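Local coordinates for putative lipoprotein (Bacteroides fragilis, PDB 3QNK) that is a SusD-like outer-membrane lipoprotein that probably helps bind glycans or other nutrients for import by a partner transporter, at residues N88-R93 / G109-L114; E92-S97 / S102-L107; P317-Y320 / V324-G327. All coordinates share one frame; numbering follows the deposited sequence.

Contact 1. Residues N88-R93 / G109-L114; sequences NRFFER and GEVHFL
Over the centre of one face of the Phe-90 ring stands CG2 of Val-111, 3.5 Å from the centroid, a CH-pi contact. The other methyl of the same valine, CG1, lies over a face of the Phe-91 ring, less centrally, with 3.6 Å from Val-111 CG1 to Phe-91 CZ. At the edge of that ring, in its plane, comes CA of His-112, while the imidazole of His-112 lies obliquely to it. The two planes meet at 41°, and Phe-91 CE1 sits over one face of the imidazole, toward the rim, 3.4 Å from His-112 NE2. Val-111 thus illustrates how one beta-branched residue can serve two rings: with CG1 anti to the backbone N (chi1 -173°), its methyls diverge, one to each phenylalanine. The imidazole is also tied through ND1 by a hydrogen bond to Asp-159, which helps fix the ring that Phe-91 leans on. Helix 76-93 and helix 101-126 form a helical hairpin, as in the TPR-like helical region of SusD proteins; the short segments run antiparallel at 152°, axes 10.3 Å apart. Helix 17-29 packs on the pair through Tyr-23, Val-24 and Leu-27, and helix 149-166 approaches His-112 with Asp-159, Lys-162 and Met-166.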
loop_
_atom_site.group_PDB
_atom_site.type_symbol
_atom_site.label_atom_id
_atom_site.label_comp_id
_atom_site.label_asym_id
_atom_site.label_seq_id
_atom_site.Cartn_x
_atom_site.Cartn_y
_atom_site.Cartn_z
ATOM N N ASN B 88 3.145 -12.277 14.464
ATOM C CA ASN B 88 4.417 -12.696 15.061
ATOM C C ASN B 88 4.762 -11.864 16.278
ATOM O O ASN B 88 5.340 -12.397 17.228
ATOM C CB ASN B 88 5.540 -12.634 14.035
ATOM C CG ASN B 88 5.401 -13.626 12.912
ATOM O OD1 ASN B 88 4.767 -14.680 13.047
ATOM N ND2 ASN B 88 6.019 -13.315 11.778
ATOM N N ARG B 89 4.382 -10.575 16.268
ATOM C CA ARG B 89 4.599 -9.708 17.416
ATOM C C ARG B 89 3.752 -10.166 18.571
ATOM O O ARG B 89 4.244 -10.240 19.689
ATOM C CB ARG B 89 4.278 -8.257 17.078
ATOM C CG ARG B 89 4.292 -7.346 18.302
ATOM C CD ARG B 89 5.676 -6.876 18.679
ATOM N NE ARG B 89 5.766 -5.433 18.506
ATOM C CZ ARG B 89 6.656 -4.816 17.738
ATOM N NH1 ARG B 89 7.553 -5.520 17.049
ATOM N NH2 ARG B 89 6.650 -3.495 17.636
ATOM N N PHE B 90 2.468 -10.476 18.305
ATOM C CA PHE B 90 1.557 -10.977 19.328
ATOM C C PHE B 90 2.215 -12.171 20.014
ATOM O O PHE B 90 2.419 -12.148 21.242
ATOM C CB PHE B 90 0.196 -11.367 18.716
ATOM C CG PHE B 90 -0.793 -11.920 19.729
ATOM C CD1 PHE B 90 -0.802 -13.275 20.053
ATOM C CD2 PHE B 90 -1.704 -11.084 20.365
ATOM C CE1 PHE B 90 -1.686 -13.769 21.010
ATOM C CE2 PHE B 90 -2.601 -11.589 21.302
ATOM C CZ PHE B 90 -2.602 -12.929 21.596
ATOM N N PHE B 91 2.627 -13.175 19.189
ATOM C CA PHE B 91 3.259 -14.404 19.662
ATOM C C PHE B 91 4.531 -14.135 20.503
ATOM O O PHE B 91 4.751 -14.831 21.496
ATOM C CB PHE B 91 3.570 -15.334 18.492
ATOM C CG PHE B 91 2.348 -15.909 17.819
ATOM C CD1 PHE B 91 1.381 -16.585 18.556
ATOM C CD2 PHE B 91 2.192 -15.825 16.437
ATOM C CE1 PHE B 91 0.255 -17.124 17.925
ATOM C CE2 PHE B 91 1.079 -16.375 15.808
ATOM C CZ PHE B 91 0.119 -17.021 16.552
ATOM N N GLU B 92 5.305 -13.100 20.156
ATOM C CA GLU B 92 6.500 -12.703 20.898
ATOM C C GLU B 92 6.178 -12.098 22.260
ATOM O O GLU B 92 6.888 -12.369 23.229
ATOM C CB GLU B 92 7.333 -11.669 20.107
ATOM C CG GLU B 92 8.128 -12.232 18.936
ATOM C CD GLU B 92 8.947 -11.247 18.117
ATOM O OE1 GLU B 92 8.760 -10.016 18.270
ATOM O OE2 GLU B 92 9.779 -11.720 17.308
ATOM N N ARG B 93 5.141 -11.253 22.335
ATOM C CA ARG B 93 4.849 -10.486 23.547
ATOM C C ARG B 93 3.746 -11.068 24.449
ATOM O O ARG B 93 3.642 -10.621 25.597
ATOM C CB ARG B 93 4.486 -9.036 23.165
ATOM C CG ARG B 93 5.531 -8.305 22.297
ATOM C CD ARG B 93 6.123 -7.102 22.993
ATOM N NE ARG B 93 6.780 -7.495 24.238
ATOM C CZ ARG B 93 6.920 -6.719 25.308
ATOM N NH1 ARG B 93 6.448 -5.477 25.304
ATOM N NH2 ARG B 93 7.528 -7.181 26.394
ATOM N N GLY B 109 -5.048 -18.750 20.090
ATOM C CA GLY B 109 -5.690 -19.600 19.098
ATOM C C GLY B 109 -6.221 -18.801 17.931
ATOM O O GLY B 109 -6.036 -19.197 16.785
ATOM N N GLU B 110 -6.814 -17.629 18.210
ATOM C CA GLU B 110 -7.366 -16.719 17.207
ATOM C C GLU B 110 -6.258 -16.172 16.322
ATOM O O GLU B 110 -6.435 -16.108 15.108
ATOM C CB GLU B 110 -8.152 -15.568 17.858
ATOM C CG GLU B 110 -9.210 -15.991 18.872
ATOM C CD GLU B 110 -10.201 -14.919 19.274
ATOM O OE1 GLU B 110 -10.849 -14.354 18.368
ATOM O OE2 GLU B 110 -10.393 -14.692 20.490
ATOM N N VAL B 111 -5.095 -15.850 16.904
ATOM C CA VAL B 111 -3.935 -15.342 16.166
ATOM C C VAL B 111 -3.323 -16.471 15.318
ATOM O O VAL B 111 -2.892 -16.193 14.188
ATOM C CB VAL B 111 -2.906 -14.665 17.099
ATOM C CG1 VAL B 111 -1.801 -13.996 16.298
ATOM C CG2 VAL B 111 -3.595 -13.626 17.986
ATOM N N HIS B 112 -3.360 -17.742 15.810
ATOM C CA HIS B 112 -2.882 -18.897 15.028
ATOM C C HIS B 112 -3.726 -19.052 13.773
ATOM O O HIS B 112 -3.175 -19.268 12.685
ATOM C CB HIS B 112 -2.910 -20.205 15.831
ATOM C CG HIS B 112 -1.714 -20.381 16.708
ATOM N ND1 HIS B 112 -0.454 -20.628 16.173
ATOM C CD2 HIS B 112 -1.612 -20.291 18.058
ATOM C CE1 HIS B 112 0.368 -20.680 17.213
ATOM N NE2 HIS B 112 -0.285 -20.486 18.368
ATOM N N PHE B 113 -5.069 -18.918 13.928
ATOM C CA PHE B 113 -6.038 -19.017 12.840
ATOM C C PHE B 113 -5.793 -17.917 11.828
ATOM O O PHE B 113 -5.800 -18.192 10.631
ATOM C CB PHE B 113 -7.490 -18.950 13.381
ATOM C CG PHE B 113 -8.547 -18.892 12.302
ATOM C CD1 PHE B 113 -8.934 -20.043 11.623
ATOM C CD2 PHE B 113 -9.106 -17.677 11.920
ATOM C CE1 PHE B 113 -9.882 -19.987 10.607
ATOM C CE2 PHE B 113 -10.073 -17.620 10.913
ATOM C CZ PHE B 113 -10.444 -18.776 10.254
ATOM N N LEU B 114 -5.585 -16.668 12.316
ATOM C CA LEU B 114 -5.361 -15.505 11.459
ATOM C C LEU B 114 -4.030 -15.600 10.726
ATOM O O LEU B 114 -4.012 -15.373 9.521
ATOM C CB LEU B 114 -5.477 -14.186 12.238
ATOM C CG LEU B 114 -6.919 -13.803 12.638
ATOM C CD1 LEU B 114 -6.921 -12.661 13.617
ATOM C CD2 LEU B 114 -7.770 -13.426 11.437
#

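Contact 2. Residues E92-S97 / S102-L107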
loop_
_atom_site.group_PDB
_atom_site.type_symbol
_atom_site.label_atom_id
_atom_site.label_comp_id
_atom_site.label_asym_id
_atom_site.label_seq_id
_atom_site.Cartn_x
_atom_site.Cartn_y
_atom_site.Cartn_z
ATOM N N GLU B 92 5.305 -13.100 20.156
ATOM C CA GLU B 92 6.500 -12.703 20.898
ATOM C C GLU B 92 6.178 -12.098 22.260
ATOM O O GLU B 92 6.888 -12.369 23.229
ATOM C CB GLU B 92 7.333 -11.669 20.107
ATOM C CG GLU B 92 8.128 -12.232 18.936
ATOM C CD GLU B 92 8.947 -11.247 18.117
ATOM O OE1 GLU B 92 8.760 -10.016 18.270
ATOM O OE2 GLU B 92 9.779 -11.720 17.308
ATOM N N ARG B 93 5.141 -11.253 22.335
ATOM C CA ARG B 93 4.849 -10.486 23.547
ATOM C C ARG B 93 3.746 -11.068 24.449
ATOM O O ARG B 93 3.642 -10.621 25.597
ATOM C CB ARG B 93 4.486 -9.036 23.165
ATOM C CG ARG B 93 5.531 -8.305 22.297
ATOM C CD ARG B 93 6.123 -7.102 22.993
ATOM N NE ARG B 93 6.780 -7.495 24.238
ATOM C CZ ARG B 93 6.920 -6.719 25.308
ATOM N NH1 ARG B 93 6.448 -5.477 25.304
ATOM N NH2 ARG B 93 7.528 -7.181 26.394
ATOM N N ILE B 94 2.953 -12.061 23.967
ATOM C CA ILE B 94 1.845 -12.634 24.743
ATOM C C ILE B 94 2.339 -13.452 25.967
ATOM O O ILE B 94 1.638 -13.479 26.976
ATOM C CB ILE B 94 0.822 -13.431 23.871
ATOM C CG1 ILE B 94 -0.545 -13.600 24.555
ATOM C CG2 ILE B 94 1.363 -14.765 23.358
ATOM C CD1 ILE B 94 -1.334 -12.303 24.906
ATOM N N GLY B 95 3.523 -14.065 25.890
ATOM C CA GLY B 95 4.081 -14.849 26.998
ATOM C C GLY B 95 4.256 -14.094 28.309
ATOM O O GLY B 95 3.991 -14.627 29.393
ATOM N N THR B 96 4.673 -12.827 28.202
ATOM C CA THR B 96 4.889 -11.899 29.316
ATOM C C THR B 96 3.560 -11.258 29.804
ATOM O O THR B 96 3.570 -10.555 30.823
ATOM C CB THR B 96 5.885 -10.801 28.886
ATOM O OG1 THR B 96 5.426 -10.165 27.679
ATOM C CG2 THR B 96 7.304 -11.331 28.711
ATOM N N SER B 97 2.435 -11.477 29.068
ATOM C CA SER B 97 1.115 -10.918 29.391
ATOM C C SER B 97 0.592 -11.450 30.737
ATOM O O SER B 97 0.781 -12.630 31.064
ATOM C CB SER B 97 0.109 -11.197 28.275
ATOM O OG SER B 97 -1.209 -10.833 28.653
ATOM N N SER B 102 -6.639 -19.036 30.516
ATOM C CA SER B 102 -7.708 -19.480 29.615
ATOM C C SER B 102 -8.007 -18.454 28.505
ATOM O O SER B 102 -8.133 -18.852 27.344
ATOM C CB SER B 102 -8.983 -19.807 30.387
ATOM O OG SER B 102 -9.581 -18.646 30.935
ATOM N N GLU B 103 -8.100 -17.149 28.860
ATOM C CA GLU B 103 -8.356 -16.062 27.908
ATOM C C GLU B 103 -7.158 -15.896 26.982
ATOM O O GLU B 103 -7.341 -15.751 25.769
ATOM C CB GLU B 103 -8.669 -14.738 28.643
ATOM C CG GLU B 103 -9.187 -13.609 27.751
ATOM C CD GLU B 103 -10.556 -13.806 27.123
ATOM O OE1 GLU B 103 -11.519 -14.142 27.853
ATOM O OE2 GLU B 103 -10.669 -13.601 25.894
ATOM N N LYS B 104 -5.933 -15.955 27.550
ATOM C CA LYS B 104 -4.664 -15.867 26.831
ATOM C C LYS B 104 -4.569 -16.990 25.797
ATOM O O LYS B 104 -4.220 -16.715 24.652
ATOM C CB LYS B 104 -3.495 -15.929 27.819
ATOM C CG LYS B 104 -2.344 -15.014 27.465
ATOM C CD LYS B 104 -1.482 -14.664 28.684
ATOM C CE LYS B 104 -0.277 -15.562 28.820
ATOM N NZ LYS B 104 0.750 -14.958 29.707
ATOM N N SER B 105 -4.956 -18.230 26.180
ATOM C CA SER B 105 -4.956 -19.407 25.301
ATOM C C SER B 105 -5.917 -19.235 24.128
ATOM O O SER B 105 -5.504 -19.449 22.991
ATOM C CB SER B 105 -5.308 -20.672 26.074
ATOM O OG SER B 105 -5.284 -21.802 25.214
ATOM N N ARG B 106 -7.181 -18.849 24.397
ATOM C CA ARG B 106 -8.219 -18.635 23.383
ATOM C C ARG B 106 -7.743 -17.537 22.392
ATOM O O ARG B 106 -7.772 -17.782 21.185
ATOM C CB ARG B 106 -9.579 -18.301 24.062
ATOM C CG ARG B 106 -10.707 -17.763 23.150
ATOM C CD ARG B 106 -10.801 -16.243 23.295
ATOM N NE ARG B 106 -12.148 -15.711 23.529
ATOM C CZ ARG B 106 -12.763 -15.692 24.710
ATOM N NH1 ARG B 106 -12.195 -16.250 25.773
ATOM N NH2 ARG B 106 -13.966 -15.148 24.828
ATOM N N LEU B 107 -7.231 -16.376 22.897
ATOM C CA LEU B 107 -6.724 -15.294 22.036
ATOM C C LEU B 107 -5.575 -15.775 21.165
ATOM O O LEU B 107 -5.571 -15.483 19.971
ATOM C CB LEU B 107 -6.276 -14.064 22.830
ATOM C CG LEU B 107 -7.336 -13.273 23.594
ATOM C CD1 LEU B 107 -6.688 -12.220 24.494
ATOM C CD2 LEU B 107 -8.360 -12.643 22.662
#
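The ammonium of Lys-104 is gripped by three backbone carbonyls where the chain leaves helix 76-93. Its shortest bond, 2.7 Å from Lys-104 NZ to Ser-97 O, is joined by weak ones from NZ to Ile-94 O at 3.2 Å and to Gly-95 O at 3.3 Å. This is the turn of a helical hairpin, and it shows how a lysine on the second helix can bind carbonyls of the chain as it leaves the first. Each oxygen is the negative end of a peptide dipole, which would probably favour the positive charge of the lysine. Ile-94 O also accepts the backbone N of Ser-97, and Thr-96 OG1 turns back to Arg-93 O over 2.8 Å, which gives the turn one backbone and one side-chain bond of its own. The lysine reaches its acceptors by a bend at chi3 (95°), and its aliphatic part runs alongside Ile-94, the two chains pointing contrary ways, with Lys-104 CG 3.7 Å from Ile-94 CG1. Helix 17-29 touches Ile-94 through Val-20, and Ser-97 OG bonds to the carbonyl of Trp-14. Seen from Ser-97 O, the ammonium comes in at a C=O...N angle of 133°, tilted 27° from the carbonyl plane, while Ser-97 CB rests 3.8 Å from Lys-104 CD.

Contact 3. Residues P317-Y320 / V324-G327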
loop_
_atom_site.group_PDB
_atom_site.type_symbol
_atom_site.label_atom_id
_atom_site.label_comp_id
_atom_site.label_asym_id
_atom_site.label_seq_id
_atom_site.Cartn_x
_atom_site.Cartn_y
_atom_site.Cartn_z
ATOM N N PRO B 317 -32.638 -23.834 -8.424
ATOM C CA PRO B 317 -32.632 -22.576 -7.640
ATOM C C PRO B 317 -31.345 -21.733 -7.654
ATOM O O PRO B 317 -31.457 -20.506 -7.638
ATOM C CB PRO B 317 -32.935 -23.061 -6.219
ATOM C CG PRO B 317 -33.812 -24.240 -6.413
ATOM C CD PRO B 317 -33.266 -24.928 -7.640
ATOM N N ARG B 318 -30.139 -22.356 -7.701
ATOM C CA ARG B 318 -28.859 -21.619 -7.651
ATOM C C ARG B 318 -28.682 -20.731 -8.868
ATOM O O ARG B 318 -27.942 -19.749 -8.794
ATOM C CB ARG B 318 -27.656 -22.552 -7.485
ATOM C CG ARG B 318 -27.615 -23.263 -6.133
ATOM C CD ARG B 318 -26.514 -24.297 -6.029
ATOM N NE ARG B 318 -26.674 -25.384 -6.991
ATOM C CZ ARG B 318 -25.916 -26.475 -7.026
ATOM N NH1 ARG B 318 -24.952 -26.649 -6.142
ATOM N NH2 ARG B 318 -26.123 -27.403 -7.942
ATOM N N PHE B 319 -29.387 -21.034 -9.973
ATOM C CA PHE B 319 -29.318 -20.210 -11.168
ATOM C C PHE B 319 -29.903 -18.819 -10.870
ATOM O O PHE B 319 -29.211 -17.824 -11.061
ATOM C CB PHE B 319 -30.024 -20.868 -12.353
ATOM C CG PHE B 319 -30.155 -19.948 -13.540
ATOM C CD1 PHE B 319 -29.076 -19.734 -14.400
ATOM C CD2 PHE B 319 -31.342 -19.257 -13.782
ATOM C CE1 PHE B 319 -29.193 -18.878 -15.487
ATOM C CE2 PHE B 319 -31.451 -18.387 -14.870
ATOM C CZ PHE B 319 -30.380 -18.218 -15.723
ATOM N N TYR B 320 -31.155 -18.767 -10.371
ATOM C CA TYR B 320 -31.888 -17.531 -10.043
ATOM C C TYR B 320 -31.301 -16.854 -8.814
ATOM O O TYR B 320 -31.475 -15.653 -8.641
ATOM C CB TYR B 320 -33.400 -17.816 -9.847
ATOM C CG TYR B 320 -34.012 -18.508 -11.049
ATOM C CD1 TYR B 320 -34.254 -17.812 -12.234
ATOM C CD2 TYR B 320 -34.212 -19.888 -11.057
ATOM C CE1 TYR B 320 -34.756 -18.458 -13.362
ATOM C CE2 TYR B 320 -34.717 -20.546 -12.182
ATOM C CZ TYR B 320 -34.988 -19.831 -13.327
ATOM O OH TYR B 320 -35.420 -20.534 -14.429
ATOM N N VAL B 324 -28.272 -12.396 -12.437
ATOM C CA VAL B 324 -29.131 -11.274 -12.798
ATOM C C VAL B 324 -29.074 -11.256 -14.340
ATOM O O VAL B 324 -27.991 -11.039 -14.917
ATOM C CB VAL B 324 -28.710 -9.917 -12.148
ATOM C CG1 VAL B 324 -29.589 -8.763 -12.637
ATOM C CG2 VAL B 324 -28.709 -9.997 -10.633
ATOM N N PHE B 325 -30.224 -11.551 -14.990
ATOM C CA PHE B 325 -30.342 -11.652 -16.453
ATOM C C PHE B 325 -31.487 -10.748 -17.006
ATOM O O PHE B 325 -32.213 -10.122 -16.250
ATOM C CB PHE B 325 -30.555 -13.124 -16.875
ATOM C CG PHE B 325 -31.686 -13.766 -16.095
ATOM C CD1 PHE B 325 -33.010 -13.588 -16.481
ATOM C CD2 PHE B 325 -31.426 -14.526 -14.956
ATOM C CE1 PHE B 325 -34.043 -14.123 -15.732
ATOM C CE2 PHE B 325 -32.465 -15.067 -14.217
ATOM C CZ PHE B 325 -33.766 -14.840 -14.597
ATOM N N HIS B 326 -31.596 -10.649 -18.340
ATOM C CA HIS B 326 -32.623 -9.849 -18.991
ATOM C C HIS B 326 -33.968 -10.290 -18.479
ATOM O O HIS B 326 -34.322 -11.462 -18.602
ATOM C CB HIS B 326 -32.536 -10.003 -20.505
ATOM C CG HIS B 326 -33.538 -9.172 -21.252
ATOM N ND1 HIS B 326 -33.380 -7.801 -21.387
ATOM C CD2 HIS B 326 -34.670 -9.541 -21.900
ATOM C CE1 HIS B 326 -34.404 -7.388 -22.104
ATOM N NE2 HIS B 326 -35.205 -8.390 -22.439
ATOM N N GLY B 327 -34.674 -9.371 -17.840
ATOM C CA GLY B 327 -35.998 -9.644 -17.290
ATOM C C GLY B 327 -36.038 -9.961 -15.810
ATOM O O GLY B 327 -37.128 -10.176 -15.276
#
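Phe-325 meets two aromatic side chains in two different ways. Against Phe-319 its ring is nearly parallel, the planes inclined by 21°, yet they are displaced to the side, with little of one ring lying over the other: the centroids are 5.4 Å apart, and the touch is made by the two CE2 atoms, 3.5 Å from Phe-319 CE2 to Phe-325 CE2. Against Tyr-320 the meeting is edge on edge, with Phe-325 CZ 3.8 Å from Tyr-320 CD1 and each of these atoms near the plane of the other ring. Within the helix, Phe-319 CD2 lies over the centre of the tyrosine ring, and the three rings make one small aromatic cluster. The contact closes a tight helix-to-strand connection in the SusD family region, where helix 317-322 passes directly into strand 323-324 and the loop that follows it. CB of Phe-325 already points toward the helix, and with CG between the backbone N and the carbonyl carbon (chi1 51°) the ring lies beside Phe-319 and Tyr-320. The tyrosine is held at its far end as well, where its hydroxyl hydrogen-bonds to the carbonyl of Tyr-312 and to the backbone N of Arg-315. Pro-221 of helix 221-225 touches the Tyr-320 side chain.

Overall arrangement
Contacts 1 and 2 are two levels of one helical hairpin, made by helix 76-93 and helix 101-126. Their centres lie about 9 Å apart, they share Glu-92 and Arg-93, and they touch where Phe-90 CZ packs 4.0 Å from Leu-107 CB. Contact 2 closes the turn mainly with polar bonds; contact 1 continues the interface along the helices with apolar and aromatic groups. Contact 3 belongs to the later SusD family region, on the opposite side of the chain's centre: its centre is about 43 Å from that of contact 1 and about 49 Å from that of contact 2, and even the nearest atoms of contacts 1 and 3 are about 23 Å apart.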